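SusD superfamily protein (Bacteroides fragilis, PDB 3L22) probably binds glycans at the bacterial outer membrane, as other members of the SusD family do, and carries bound zinc ions. Local coordinates at residues I92-T97 with R151-E155; N161-R165 with L435-I439; V148-L152 with E432-N436; T84-Y89 with L131-Y135. One frame throughout, in Å; residues are numbered along the deposited sequence. Where two conformers were deposited one is given.

All four contacts converge on the loop between helices 113-131 and 168-178, and all lie on the same side of the chain's centre. Interactions 1 and 4 fasten parts of it to successive turns of helix 79-103, whereas interactions 2 and 3 tie it to the C-terminal end, their centres only about 5 Å apart. Arg151 is shared by interactions 1 and 3, and its NH2 lies 2.8 Å from Asn161 O of interaction 2. Interactions 3 and 4, with centres about 11 Å apart, are joined where Trp85 NE1 lies 2.9 Å from Glu432 OE1. Zinc is close to interaction 1: the side chain of Leu152 comes within about 4 Å of a bound zinc ion and of zinc-binding His174.

Interaction 1 of 4, residues I92-T97 with R151-E155; sequences INKVNT and RLTAE
Asn93 grips the backbone of Glu155 by both of its amide atoms. Its OD1 accepts from Glu155 N at 3.0 Å, with the donor in the carbonyl plane on a lone pair, while its ND2 donates to Glu155 O, also at 3.0 Å. With CG anti to the backbone N (chi1 -170°), the amide swings out from the helix to lie beside the loop, offering the donor and acceptor that a neighbouring strand would supply. One turn along, Asn96 ND2 reaches two carbonyls: Arg151 O at 3.2 Å, close to the amide plane, and Thr153 O at 3.2 Å, tilted from it. ND2 stands above both carbonyl planes, so neither carbonyl is met on a lone pair. Ala154 CB rests 3.7 Å from Thr97 CA, where a small methyl lets the loop draw close to the helix. The hydroxyl of Thr97 is turned back on its own helix and bonds Asn93 O at 2.8 Å.

In the second shell, Arg124 of helix 113-131 holds Asn96 OD1, fixing which way the amide faces, and Tyr128 OH adds a further bond to Arg151 O. The loop thus borrows its hydrogen bonds from asparagine side chains rather than from a sheet. All four bonds across the contact use loop backbone groups, so they do not depend on which side chains the loop carries at those points.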
loop_
_atom_site.group_PDB
_atom_site.type_symbol
_atom_site.label_atom_id
_atom_site.label_comp_id
_atom_site.label_asym_id
_atom_site.label_seq_id
_atom_site.Cartn_x
_atom_site.Cartn_y
_atom_site.Cartn_z
ATOM N N ILE A 92 8.901 13.298 0.759
ATOM C CA ILE A 92 8.632 13.945 2.050
ATOM C C ILE A 92 9.151 15.371 2.061
ATOM O O ILE A 92 8.440 16.286 2.499
ATOM C CB ILE A 92 9.200 13.091 3.194
ATOM C CG1 ILE A 92 8.320 11.831 3.362
ATOM C CG2 ILE A 92 9.327 13.867 4.539
ATOM C CD1 ILE A 92 9.033 10.634 4.021
ATOM N N ASN A 93 10.373 15.586 1.567
ATOM C CA ASN A 93 10.956 16.925 1.571
ATOM C C ASN A 93 10.204 17.865 0.624
ATOM O O ASN A 93 10.044 19.035 0.933
ATOM C CB ASN A 93 12.459 16.925 1.241
ATOM C CG ASN A 93 13.107 18.298 1.499
ATOM O OD1 ASN A 93 13.053 18.834 2.623
ATOM N ND2 ASN A 93 13.695 18.892 0.451
ATOM N N LYS A 94 9.736 17.339 -0.511
ATOM C CA LYS A 94 8.855 18.099 -1.400
ATOM C C LYS A 94 7.582 18.549 -0.710
ATOM O O LYS A 94 7.168 19.695 -0.897
ATOM C CB LYS A 94 8.516 17.316 -2.671
ATOM C CG LYS A 94 9.686 17.277 -3.654
ATOM C CD LYS A 94 9.414 16.345 -4.865
ATOM C CE LYS A 94 10.551 16.412 -5.871
ATOM N NZ LYS A 94 10.359 17.695 -6.625
ATOM N N VAL A 95 6.977 17.681 0.099
ATOM C CA VAL A 95 5.792 18.088 0.874
ATOM C C VAL A 95 6.167 19.164 1.920
ATOM O O VAL A 95 5.515 20.177 2.023
ATOM C CB VAL A 95 5.087 16.896 1.573
ATOM C CG1 VAL A 95 4.039 17.418 2.634
ATOM C CG2 VAL A 95 4.447 15.944 0.542
ATOM N N ASN A 96 7.254 18.961 2.647
ATOM C CA ASN A 96 7.686 19.909 3.688
ATOM C C ASN A 96 7.892 21.311 3.057
ATOM O O ASN A 96 7.430 22.322 3.604
ATOM C CB ASN A 96 8.994 19.450 4.343
ATOM C CG ASN A 96 8.866 18.095 5.070
ATOM O OD1 ASN A 96 7.770 17.623 5.282
ATOM N ND2 ASN A 96 10.003 17.468 5.426
ATOM N N THR A 97 8.553 21.334 1.899
ATOM C CA THR A 97 8.801 22.564 1.142
ATOM C C THR A 97 7.538 23.183 0.581
ATOM O O THR A 97 7.333 24.379 0.732
ATOM C CB THR A 97 9.807 22.313 0.030
ATOM O OG1 THR A 97 10.917 21.659 0.636
ATOM C CG2 THR A 97 10.256 23.646 -0.642
ATOM N N ARG A 151 11.633 13.416 9.472
ATOM C CA ARG A 151 12.042 14.692 8.860
ATOM C C ARG A 151 10.802 15.483 8.432
ATOM O O ARG A 151 10.061 15.055 7.545
ATOM C CB ARG A 151 12.948 14.432 7.653
ATOM C CG ARG A 151 14.142 13.517 7.968
ATOM C CD ARG A 151 15.174 13.494 6.876
ATOM N NE ARG A 151 16.334 12.678 7.225
ATOM C CZ ARG A 151 17.350 13.067 7.984
ATOM N NH1 ARG A 151 17.417 14.299 8.502
ATOM N NH2 ARG A 151 18.340 12.209 8.205
ATOM N N LEU A 152 10.593 16.634 9.070
ATOM C CA LEU A 152 9.415 17.452 8.845
ATOM C C LEU A 152 9.699 18.907 8.459
ATOM O O LEU A 152 8.773 19.657 8.233
ATOM C CB LEU A 152 8.495 17.380 10.073
ATOM C CG LEU A 152 7.950 15.994 10.422
ATOM C CD1 LEU A 152 7.210 16.049 11.796
ATOM C CD2 LEU A 152 7.033 15.433 9.325
ATOM N N THR A 153 10.951 19.302 8.320
ATOM C CA THR A 153 11.292 20.675 7.957
ATOM C C THR A 153 11.686 20.744 6.492
ATOM O O THR A 153 12.186 19.772 5.942
ATOM C CB THR A 153 12.461 21.178 8.786
ATOM O OG1 THR A 153 13.539 20.249 8.641
ATOM C CG2 THR A 153 12.083 21.287 10.294
ATOM N N ALA A 154 11.457 21.905 5.868
ATOM C CA ALA A 154 11.819 22.134 4.477
ATOM C C ALA A 154 13.331 22.298 4.458
ATOM O O ALA A 154 13.845 23.175 5.129
ATOM C CB ALA A 154 11.121 23.379 3.937
ATOM N N GLU A 155 14.040 21.407 3.772
ATOM C CA GLU A 155 15.514 21.398 3.820
ATOM C C GLU A 155 16.082 21.510 2.440
ATOM O O GLU A 155 15.808 20.674 1.591
ATOM C CB GLU A 155 16.053 20.104 4.428
ATOM C CG GLU A 155 16.040 20.062 5.930
ATOM C CD GLU A 155 16.743 21.268 6.588
ATOM O OE1 GLU A 155 17.802 21.759 6.076
ATOM O OE2 GLU A 155 16.184 21.713 7.621
#

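Interaction 2 of 4, residues N161-R165 with L435-I439; sequences NNMPR and LNKDI
Asn162 and Asn436 bring their backbones together, CA to CA 4.4 Å, and the two segments continue side by side in the same direction to Pro164 and Ile439. Neither is a regular strand. From Asn436 to Ile439 the chain makes a type I beta turn, whose closing bond, Ile439 N to Asn436 O, is weak, and a CA-H...O contact links Pro164 CA to Asp438 O at 3.4 Å.

The amide of Asn436 carries the contact by holding both backbone groups of Met163, a residue deposited as selenomethionine. ND2 donates to Met163 O at 2.7 Å, each group lying in the plane of the other, and OD1 accepts from Met163 N at 2.9 Å, with that donor above the carbonyl plane. On the opposite face of this plane OD1 also takes the N-H of Asp438 at 3.0 Å, which makes an Asx turn inside the beta turn. Asparagine suits the place because one short amide can shape its own turn and bind a distant part of the backbone at the same time. These bonds join a loop of the N-terminal part of the SusD-family chain to its C-terminal tail, 270 residues later.

Asn162 OD1 accepts from Lys437 N at 2.8 Å; the N-H points almost straight at it (164°) but from above its carbonyl plane. Asp438 lies over the same loop, CB 3.7 Å from Met163 N, while its OD1 forms a salt bridge with Lys441.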
loop_
_atom_site.group_PDB
_atom_site.type_symbol
_atom_site.label_atom_id
_atom_site.label_comp_id
_atom_site.label_asym_id
_atom_site.label_seq_id
_atom_site.Cartn_x
_atom_site.Cartn_y
_atom_site.Cartn_z
ATOM N N ASN A 161 21.279 16.583 8.217
ATOM C CA ASN A 161 21.260 15.132 7.996
ATOM C C ASN A 161 21.312 14.281 9.275
ATOM O O ASN A 161 20.760 13.171 9.300
ATOM C CB ASN A 161 22.409 14.705 7.074
ATOM C CG ASN A 161 22.257 15.224 5.637
ATOM O OD1 ASN A 161 21.154 15.484 5.150
ATOM N ND2 ASN A 161 23.387 15.355 4.952
ATOM N N ASN A 162 21.967 14.783 10.325
ATOM C CA ASN A 162 22.064 14.021 11.567
ATOM C C ASN A 162 20.737 14.041 12.332
ATOM O O ASN A 162 20.260 15.095 12.733
ATOM C CB ASN A 162 23.209 14.521 12.444
ATOM C CG ASN A 162 24.576 14.363 11.784
ATOM O OD1 ASN A 162 24.795 13.519 10.919
ATOM N ND2 ASN A 162 25.507 15.180 12.213
HETATM N N MSE A 163 20.132 12.868 12.497
HETATM C CA MSE A 163 18.865 12.738 13.205
HETATM C C MSE A 163 18.629 11.291 13.639
HETATM O O MSE A 163 18.754 10.373 12.821
HETATM C CB MSE A 163 17.683 13.172 12.331
HETATM C CG MSE A 163 16.429 13.391 13.133
HETATM SE SE MSE A 163 14.945 13.899 12.030
HETATM C CE MSE A 163 15.411 15.758 11.716
ATOM N N PRO A 164 18.249 11.081 14.913
ATOM C CA PRO A 164 17.931 9.734 15.318
ATOM C C PRO A 164 16.640 9.244 14.702
ATOM O O PRO A 164 15.817 10.036 14.212
ATOM C CB PRO A 164 17.774 9.827 16.845
ATOM C CG PRO A 164 18.014 11.216 17.223
ATOM C CD PRO A 164 18.071 12.049 16.008
ATOM N N ARG A 165 16.487 7.919 14.749
ATOM C CA ARG A 165 15.289 7.253 14.286
ATOM C C ARG A 165 14.196 7.450 15.340
ATOM O O ARG A 165 14.471 7.351 16.522
ATOM C CB ARG A 165 15.566 5.759 14.075
ATOM C CG ARG A 165 16.732 5.460 13.111
ATOM C CD ARG A 165 17.224 4.010 13.223
ATOM N NE ARG A 165 16.223 3.088 12.677
ATOM C CZ ARG A 165 16.295 1.757 12.717
ATOM N NH1 ARG A 165 17.354 1.181 13.271
ATOM N NH2 ARG A 165 15.300 1.011 12.185
ATOM N N LEU A 435 25.447 9.640 5.503
ATOM C CA LEU A 435 25.122 11.041 5.799
ATOM C C LEU A 435 24.619 11.303 7.217
ATOM O O LEU A 435 24.702 12.443 7.666
ATOM C CB LEU A 435 24.018 11.523 4.851
ATOM C CG LEU A 435 24.341 11.537 3.363
ATOM C CD1 LEU A 435 23.065 11.876 2.595
ATOM C CD2 LEU A 435 25.466 12.517 3.058
ATOM N N ASN A 436 24.061 10.301 7.898
ATOM C CA ASN A 436 23.410 10.524 9.187
ATOM C C ASN A 436 24.227 9.899 10.328
ATOM O O ASN A 436 24.123 8.706 10.595
ATOM C CB ASN A 436 21.981 9.966 9.123
ATOM C CG ASN A 436 21.172 10.210 10.403
ATOM O OD1 ASN A 436 21.711 10.656 11.430
ATOM N ND2 ASN A 436 19.848 9.918 10.341
ATOM N N LYS A 437 25.006 10.713 11.033
ATOM C CA LYS A 437 25.860 10.189 12.113
ATOM C C LYS A 437 25.098 9.847 13.359
ATOM O O LYS A 437 25.662 9.179 14.211
ATOM C CB LYS A 437 26.967 11.174 12.523
ATOM C CG LYS A 437 27.761 11.796 11.368
ATOM C CD LYS A 437 28.232 10.745 10.332
ATOM C CE LYS A 437 29.004 11.403 9.161
ATOM N NZ LYS A 437 30.136 10.533 8.727
ATOM N N ASP A 438 23.858 10.320 13.493
ATOM C CA ASP A 438 23.026 10.018 14.660
ATOM C C ASP A 438 22.028 8.897 14.405
ATOM O O ASP A 438 21.131 8.692 15.214
ATOM C CB ASP A 438 22.252 11.262 15.127
ATOM C CG ASP A 438 23.156 12.388 15.596
ATOM O OD1 ASP A 438 24.366 12.161 15.812
ATOM O OD2 ASP A 438 22.641 13.524 15.747
ATOM N N ILE A 439 22.199 8.137 13.324
ATOM C CA ILE A 439 21.192 7.155 12.924
ATOM C C ILE A 439 20.970 6.128 14.038
ATOM O O ILE A 439 19.845 5.690 14.265
ATOM C CB ILE A 439 21.566 6.456 11.575
ATOM C CG1 ILE A 439 20.374 5.685 10.978
ATOM C CG2 ILE A 439 22.775 5.530 11.755
ATOM C CD1 ILE A 439 19.154 6.528 10.682
HETATM O O HOH W 1 25.571 14.866 6.127
HETATM O O HOH W 2 18.303 6.039 16.177
#

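Interaction 3 of 4, residues V148-L152 with E432-N436; sequences VPLRL and ELLLN
The guanidinium of Arg151 meets Glu432 at its edge, with the carboxylate and a water near its plane, while CB of Pro149, from its own loop, lies 3.7 Å above one face, near its rim. The carboxylate plane is turned 53° from it, and the salt bridge is made by one arm: Arg151 NH2 donates to Glu432 OE2 at 3.0 Å, on the syn lone pair. This buried bridge couples the loop after helix 113-131, in the N-terminal part of this SusD-family chain, to helix 430-435 near the C-terminus, nearly three hundred residues further on.

A water makes the second link. It accepts from Arg151 NE at 2.9 Å and donates to Glu432 OE1 at 2.7 Å, so both carboxylate oxygens are tied to the arginine. Length is what suits arginine here: its chain runs extended from CG to NE and carries the charge across from the loop. Glutamate, its CG pointing opposite to the backbone N (chi1 -178°) and its chain bent at chi2, brings its carboxylate to the edge of the guanidinium.

OE2 is held a second time, on its anti side, by Asn436 ND2 at 2.8 Å, within a turn of the same chain; this ND2 also donates to Met163 O. Trp85 NE1 of helix 79-103 bonds OE1, and the other strong partner of Arg151 NH2 is Asn161 O. With so many donors around it, the buried carboxylate probably stays ionised. Pro149 CG packs 3.6 Å from Glu432 OE2.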
loop_
_atom_site.group_PDB
_atom_site.type_symbol
_atom_site.label_atom_id
_atom_site.label_comp_id
_atom_site.label_asym_id
_atom_site.label_seq_id
_atom_site.Cartn_x
_atom_site.Cartn_y
_atom_site.Cartn_z
ATOM N N VAL A 148 12.429 5.173 11.559
ATOM C CA VAL A 148 13.119 6.021 10.586
ATOM C C VAL A 148 13.187 7.456 11.150
ATOM O O VAL A 148 12.421 7.791 12.042
ATOM C CB VAL A 148 12.412 5.997 9.216
ATOM C CG1 VAL A 148 12.341 4.552 8.605
ATOM C CG2 VAL A 148 11.026 6.656 9.269
ATOM N N PRO A 149 14.115 8.306 10.646
ATOM C CA PRO A 149 14.105 9.728 11.014
ATOM C C PRO A 149 12.838 10.433 10.588
ATOM O O PRO A 149 12.401 10.275 9.426
ATOM C CB PRO A 149 15.283 10.303 10.231
ATOM C CG PRO A 149 16.177 9.075 9.934
ATOM C CD PRO A 149 15.242 7.973 9.758
ATOM N N LEU A 150 12.257 11.195 11.520
ATOM C CA LEU A 150 11.025 11.888 11.268
ATOM C C LEU A 150 11.401 13.295 10.774
ATOM O O LEU A 150 11.507 14.229 11.558
ATOM C CB LEU A 150 10.155 11.920 12.538
ATOM C CG LEU A 150 8.760 12.548 12.442
ATOM C CD1 LEU A 150 7.994 12.102 11.178
ATOM C CD2 LEU A 150 7.955 12.197 13.693
ATOM N N ARG A 151 11.633 13.416 9.472
ATOM C CA ARG A 151 12.042 14.692 8.860
ATOM C C ARG A 151 10.802 15.483 8.432
ATOM O O ARG A 151 10.061 15.055 7.545
ATOM C CB ARG A 151 12.948 14.432 7.653
ATOM C CG ARG A 151 14.142 13.517 7.968
ATOM C CD ARG A 151 15.174 13.494 6.876
ATOM N NE ARG A 151 16.334 12.678 7.225
ATOM C CZ ARG A 151 17.350 13.067 7.984
ATOM N NH1 ARG A 151 17.417 14.299 8.502
ATOM N NH2 ARG A 151 18.340 12.209 8.205
ATOM N N LEU A 152 10.593 16.634 9.070
ATOM C CA LEU A 152 9.415 17.452 8.845
ATOM C C LEU A 152 9.699 18.907 8.459
ATOM O O LEU A 152 8.773 19.657 8.233
ATOM C CB LEU A 152 8.495 17.380 10.073
ATOM C CG LEU A 152 7.950 15.994 10.422
ATOM C CD1 LEU A 152 7.210 16.049 11.796
ATOM C CD2 LEU A 152 7.033 15.433 9.325
ATOM N N GLU A 432 21.727 6.372 3.685
ATOM C CA GLU A 432 21.491 7.113 4.913
ATOM C C GLU A 432 22.694 7.048 5.861
ATOM O O GLU A 432 23.098 8.079 6.448
ATOM C CB GLU A 432 20.234 6.572 5.604
ATOM C CG GLU A 432 19.804 7.279 6.890
ATOM C CD GLU A 432 19.248 8.693 6.697
ATOM O OE1 GLU A 432 19.015 9.112 5.554
ATOM O OE2 GLU A 432 19.022 9.376 7.716
ATOM N N LEU A 433 23.275 5.861 6.015
ATOM C CA LEU A 433 24.350 5.662 6.992
ATOM C C LEU A 433 25.554 6.556 6.709
ATOM O O LEU A 433 26.216 6.999 7.644
ATOM C CB LEU A 433 24.785 4.192 7.042
ATOM C CG LEU A 433 23.774 3.118 7.497
ATOM C CD1 LEU A 433 24.517 1.775 7.484
ATOM C CD2 LEU A 433 23.196 3.423 8.877
ATOM N N LEU A 434 25.814 6.840 5.432
ATOM C CA LEU A 434 26.902 7.732 5.031
ATOM C C LEU A 434 26.689 9.173 5.499
ATOM O O LEU A 434 27.634 9.821 5.880
ATOM C CB LEU A 434 27.111 7.701 3.503
ATOM C CG LEU A 434 27.765 6.427 2.911
ATOM C CD1 LEU A 434 27.565 6.354 1.390
ATOM C CD2 LEU A 434 29.261 6.337 3.268
ATOM N N LEU A 435 25.447 9.640 5.503
ATOM C CA LEU A 435 25.122 11.041 5.799
ATOM C C LEU A 435 24.619 11.303 7.217
ATOM O O LEU A 435 24.702 12.443 7.666
ATOM C CB LEU A 435 24.018 11.523 4.851
ATOM C CG LEU A 435 24.341 11.537 3.363
ATOM C CD1 LEU A 435 23.065 11.876 2.595
ATOM C CD2 LEU A 435 25.466 12.517 3.058
ATOM N N ASN A 436 24.061 10.301 7.898
ATOM C CA ASN A 436 23.410 10.524 9.187
ATOM C C ASN A 436 24.227 9.899 10.328
ATOM O O ASN A 436 24.123 8.706 10.595
ATOM C CB ASN A 436 21.981 9.966 9.123
ATOM C CG ASN A 436 21.172 10.210 10.403
ATOM O OD1 ASN A 436 21.711 10.656 11.430
ATOM N ND2 ASN A 436 19.848 9.918 10.341
HETATM O O HOH W 3 16.507 10.211 5.780
#

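Interaction 4 of 4, residues T84-Y89 with L131-Y135; sequences TWTYAY and LNNLY
Leu131 O is gripped by two backbone N-H groups, of Leu134 at 3.1 Å and of Tyr135 at 3.3 Å, and this turn of chain at the end of helix 113-131 brings the side chains of Leu131, Leu134 and Tyr135 to face helix 79-103. What follows across the contact is apolar and aromatic. Leu131 supplies both methyls: CD2 rests 3.8 Å from Ala88 CB, alanine being short enough for this approach, and CD1 lies 3.7 Å from Tyr89 CE2. At the other end Thr84 CG2 and Leu134 CD1 meet tip to tip.

Trp85 and Tyr135 form a T-shaped, edge-to-face pair. The six-membered ring of the indole points its edge at one face of the phenol, CE3 approaching Tyr135 CZ at 3.5 Å, with the planes at 85° and the ring centroids 5.0 Å apart. A chi1 of -168° carries the indole off the helix so that its CE3 edge meets the Tyr135 ring. Tyr89 CE2, from the next turn of the same helix, lies 3.4 Å above one indole face, near its rim.

The polar ends point to partners beyond the contact: Tyr135 OH bonds Asn81, Thr84 OG1 bonds Glu80 O and Ser45, and Tyr89 OH bonds Pro149 O. Leucine and alanine fill the buried seam between helix 79-103 and the turn that ends helix 113-131, while the tyrosines and Thr84 add apolar surface and keep a polar end bonded outside the contact. Its hold on the turn probably comes from close packing and the edge-to-face attraction of the rings, with no hydrogen bond between the two segments.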
loop_
_atom_site.group_PDB
_atom_site.type_symbol
_atom_site.label_atom_id
_atom_site.label_comp_id
_atom_site.label_asym_id
_atom_site.label_seq_id
_atom_site.Cartn_x
_atom_site.Cartn_y
_atom_site.Cartn_z
ATOM N N THR A 84 13.877 3.015 -2.339
ATOM C CA THR A 84 12.704 3.280 -1.535
ATOM C C THR A 84 12.985 4.420 -0.565
ATOM O O THR A 84 12.190 5.352 -0.435
ATOM C CB THR A 84 12.265 2.035 -0.753
ATOM O OG1 THR A 84 11.910 1.002 -1.687
ATOM C CG2 THR A 84 11.080 2.386 0.180
ATOM N N TRP A 85 14.133 4.328 0.107
ATOM C CA TRP A 85 14.580 5.348 1.051
ATOM C C TRP A 85 14.730 6.731 0.393
ATOM O O TRP A 85 14.105 7.705 0.819
ATOM C CB TRP A 85 15.911 4.924 1.689
ATOM C CG TRP A 85 16.295 5.751 2.856
ATOM C CD1 TRP A 85 17.025 6.898 2.833
ATOM C CD2 TRP A 85 15.967 5.508 4.236
ATOM N NE1 TRP A 85 17.156 7.394 4.101
ATOM C CE2 TRP A 85 16.528 6.559 4.985
ATOM C CE3 TRP A 85 15.234 4.520 4.903
ATOM C CZ2 TRP A 85 16.399 6.649 6.375
ATOM C CZ3 TRP A 85 15.114 4.599 6.276
ATOM C CH2 TRP A 85 15.713 5.659 7.003
ATOM N N THR A 86 15.587 6.803 -0.617
ATOM C CA THR A 86 15.871 8.041 -1.289
ATOM C C THR A 86 14.601 8.685 -1.833
ATOM O O THR A 86 14.374 9.855 -1.570
ATOM C CB THR A 86 16.884 7.824 -2.416
ATOM O OG1 THR A 86 18.089 7.307 -1.838
ATOM C CG2 THR A 86 17.221 9.153 -3.168
ATOM N N TYR A 87 13.735 7.922 -2.518
ATOM C CA TYR A 87 12.572 8.565 -3.163
ATOM C C TYR A 87 11.416 8.865 -2.207
ATOM O O TYR A 87 10.708 9.845 -2.437
ATOM C CB TYR A 87 12.166 7.842 -4.474
ATOM C CG TYR A 87 13.244 8.099 -5.493
ATOM C CD1 TYR A 87 14.339 7.250 -5.615
ATOM C CD2 TYR A 87 13.221 9.246 -6.266
ATOM C CE1 TYR A 87 15.367 7.536 -6.496
ATOM C CE2 TYR A 87 14.244 9.552 -7.130
ATOM C CZ TYR A 87 15.295 8.692 -7.245
ATOM O OH TYR A 87 16.284 8.973 -8.109
ATOM N N ALA A 88 11.238 8.060 -1.155
ATOM C CA ALA A 88 10.301 8.398 -0.097
ATOM C C ALA A 88 10.702 9.721 0.565
ATOM O O ALA A 88 9.861 10.576 0.737
ATOM C CB ALA A 88 10.164 7.272 0.969
ATOM N N TYR A 89 11.972 9.869 0.937
ATOM C CA TYR A 89 12.426 11.088 1.607
ATOM C C TYR A 89 12.433 12.282 0.672
ATOM O O TYR A 89 12.160 13.396 1.140
ATOM C CB TYR A 89 13.800 10.899 2.341
ATOM C CG TYR A 89 13.594 10.296 3.723
ATOM C CD1 TYR A 89 13.050 11.063 4.763
ATOM C CD2 TYR A 89 13.844 8.955 3.968
ATOM C CE1 TYR A 89 12.779 10.501 6.000
ATOM C CE2 TYR A 89 13.620 8.397 5.212
ATOM C CZ TYR A 89 13.082 9.165 6.227
ATOM O OH TYR A 89 12.854 8.594 7.461
ATOM N N LEU A 131 7.310 3.464 4.748
ATOM C CA LEU A 131 8.584 3.295 5.446
ATOM C C LEU A 131 8.391 2.525 6.771
ATOM O O LEU A 131 9.196 1.648 7.119
ATOM C CB LEU A 131 9.250 4.639 5.715
ATOM C CG LEU A 131 9.702 5.517 4.538
ATOM C CD1 LEU A 131 10.230 6.847 5.072
ATOM C CD2 LEU A 131 10.777 4.749 3.687
ATOM N N ASN A 132 7.267 2.771 7.443
ATOM C CA ASN A 132 6.994 2.165 8.740
ATOM C C ASN A 132 6.661 0.678 8.613
ATOM O O ASN A 132 6.559 -0.006 9.623
ATOM C CB ASN A 132 5.821 2.868 9.455
ATOM C CG ASN A 132 6.062 3.090 10.942
ATOM O OD1 ASN A 132 7.201 3.193 11.384
ATOM N ND2 ASN A 132 4.964 3.184 11.726
ATOM N N ASN A 133 6.422 0.211 7.388
ATOM C CA ASN A 133 6.159 -1.200 7.111
ATOM C C ASN A 133 7.322 -1.920 6.427
ATOM O O ASN A 133 7.133 -3.036 5.897
ATOM C CB ASN A 133 4.877 -1.316 6.285
ATOM C CG ASN A 133 3.632 -1.136 7.123
ATOM O OD1 ASN A 133 3.233 -2.071 7.830
ATOM N ND2 ASN A 133 3.024 0.062 7.077
ATOM N N LEU A 134 8.526 -1.336 6.516
ATOM C CA LEU A 134 9.772 -1.955 6.031
ATOM C C LEU A 134 10.894 -1.997 7.082
ATOM O O LEU A 134 11.500 -3.048 7.290
ATOM C CB LEU A 134 10.273 -1.262 4.769
ATOM C CG LEU A 134 9.383 -1.467 3.534
ATOM C CD1 LEU A 134 9.734 -0.452 2.429
ATOM C CD2 LEU A 134 9.473 -2.938 3.055
ATOM N N TYR A 135 11.141 -0.882 7.760
ATOM C CA TYR A 135 12.318 -0.719 8.608
ATOM C C TYR A 135 12.168 -1.166 10.082
ATOM O O TYR A 135 13.056 -1.793 10.590
ATOM C CB TYR A 135 12.850 0.714 8.455
ATOM C CG TYR A 135 13.272 0.958 7.013
ATOM C CD1 TYR A 135 14.511 0.486 6.534
ATOM C CD2 TYR A 135 12.427 1.596 6.111
ATOM C CE1 TYR A 135 14.896 0.665 5.190
ATOM C CE2 TYR A 135 12.805 1.757 4.760
ATOM C CZ TYR A 135 14.029 1.308 4.311
ATOM O OH TYR A 135 14.384 1.512 2.996
#